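Side-chain contact in DNA polymerase beta (Leishmania infantum, PDB 4P4M), which probably fills gaps during base excision DNA repair, adding deoxyribonucleotides to a primer end in a magnesium-dependent reaction: residues A[201-204]-A[205-209]. Numbering follows the deposited sequence.
Sequences LSRT and LDAPP
Thr204 and Ala207 are the first and last residues of a type I beta turn at the end of palm strand 193-203. The turn starts the surface loop that leads to helix 219-229. Two acceptors of Thr204 face the N-H of Ala207. The main bond goes to Thr204 O, 3.2 Å from Ala207 N, with the donor well above the carbonyl plane. A weak second one goes to Thr204 OG1. That hydroxyl sits between its own backbone N and carbonyl carbon (chi1 67°), which turns it toward Ala207 N.

Arg203 reaches past the turn to the proline that follows. Its chain bends at chi3 (70°). Arg203 NH2 then donates to Pro208 O at 2.8 Å. The bond is nearly straight (N-H...O 161°) and lies in the carbonyl plane and close to that of the guanidinium. Arg203 NE donates to a water at 2.6 Å, and that water can in turn donate to Pro208 O, so the carbonyl is held directly and probably also through solvent. Asp178 adds a weak, long ion pair to the guanidinium.

Van der Waals contacts around the guanidinium come from Ala207 and Pro208. Pro208 CD lies 3.9 Å from Arg203 NH2. The Ala207 methyl lies over one face of the guanidinium, nearest its NH2, with Ala207 CB 3.6 Å from Arg203 NH2.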
loop_
_atom_site.group_PDB
_atom_site.type_symbol
_atom_site.label_atom_id
_atom_site.label_comp_id
_atom_site.label_asym_id
_atom_site.label_seq_id
_atom_site.Cartn_x
_atom_site.Cartn_y
_atom_site.Cartn_z
ATOM N N LEU A 201 1.040 -8.605 4.386
ATOM C CA LEU A 201 1.775 -9.630 5.113
ATOM C C LEU A 201 1.140 -9.760 6.502
ATOM O O LEU A 201 0.979 -8.766 7.201
ATOM C CB LEU A 201 3.246 -9.214 5.223
ATOM C CG LEU A 201 4.173 -10.063 6.098
ATOM C CD1 LEU A 201 4.325 -11.477 5.520
ATOM C CD2 LEU A 201 5.534 -9.377 6.260
ATOM N N SER A 202 0.768 -10.973 6.903
ATOM C CA SER A 202 0.121 -11.148 8.203
ATOM C C SER A 202 0.333 -12.547 8.782
ATOM O O SER A 202 0.585 -13.502 8.041
ATOM C CB SER A 202 -1.382 -10.864 8.087
ATOM O OG SER A 202 -2.032 -11.815 7.244
ATOM N N ARG A 203 0.237 -12.664 10.106
ATOM C CA ARG A 203 0.301 -13.977 10.756
ATOM C C ARG A 203 -1.021 -14.721 10.577
ATOM O O ARG A 203 -2.093 -14.112 10.567
ATOM C CB ARG A 203 0.652 -13.834 12.248
ATOM C CG ARG A 203 2.120 -13.410 12.493
ATOM C CD ARG A 203 2.376 -13.075 13.979
ATOM N NE ARG A 203 2.352 -14.251 14.868
ATOM C CZ ARG A 203 3.362 -15.107 14.988
ATOM N NH1 ARG A 203 4.465 -14.928 14.269
ATOM N NH2 ARG A 203 3.281 -16.138 15.826
ATOM N N THR A 204 -0.953 -16.044 10.443
ATOM C CA THR A 204 -2.154 -16.834 10.202
ATOM C C THR A 204 -2.980 -17.009 11.480
ATOM O O THR A 204 -2.491 -16.782 12.593
ATOM C CB THR A 204 -1.808 -18.238 9.690
ATOM O OG1 THR A 204 -1.153 -18.962 10.739
ATOM C CG2 THR A 204 -0.893 -18.167 8.446
ATOM N N LEU A 205 -4.226 -17.449 11.311
ATOM C CA LEU A 205 -5.089 -17.761 12.452
ATOM C C LEU A 205 -4.503 -18.831 13.369
ATOM O O LEU A 205 -4.734 -18.807 14.573
ATOM C CB LEU A 205 -6.485 -18.173 11.976
ATOM C CG LEU A 205 -7.349 -17.000 11.512
ATOM C CD1 LEU A 205 -8.580 -17.480 10.745
ATOM C CD2 LEU A 205 -7.735 -16.139 12.706
ATOM N N ASP A 206 -3.727 -19.753 12.805
ATOM C CA ASP A 206 -3.097 -20.824 13.587
ATOM C C ASP A 206 -1.823 -20.421 14.348
ATOM O O ASP A 206 -1.416 -21.111 15.273
ATOM C CB ASP A 206 -2.761 -22.020 12.688
ATOM C CG ASP A 206 -3.988 -22.804 12.273
ATOM O OD1 ASP A 206 -5.061 -22.617 12.892
ATOM O OD2 ASP A 206 -3.871 -23.616 11.329
ATOM N N ALA A 207 -1.178 -19.331 13.948
ATOM C CA ALA A 207 0.080 -18.916 14.579
ATOM C C ALA A 207 -0.118 -18.559 16.051
ATOM O O ALA A 207 -1.149 -17.993 16.417
ATOM C CB ALA A 207 0.682 -17.714 13.818
ATOM N N PRO A 208 0.870 -18.878 16.905
ATOM C CA PRO A 208 0.668 -18.520 18.317
ATOM C C PRO A 208 0.650 -17.006 18.527
ATOM O O PRO A 208 1.307 -16.274 17.784
ATOM C CB PRO A 208 1.870 -19.159 19.031
ATOM C CG PRO A 208 2.853 -19.501 17.964
ATOM C CD PRO A 208 2.071 -19.704 16.698
ATOM N N PRO A 209 -0.124 -16.536 19.515
ATOM C CA PRO A 209 -0.204 -15.101 19.816
ATOM C C PRO A 209 1.120 -14.572 20.354
ATOM O O PRO A 209 1.832 -15.307 21.038
ATOM C CB PRO A 209 -1.267 -15.027 20.922
ATOM C CG PRO A 209 -1.967 -16.356 20.896
ATOM C CD PRO A 209 -0.965 -17.343 20.415
HETATM O O HOH W 1 0.005 -14.727 15.988
HETATM O O HOH W 2 -2.231 -15.118 15.079
#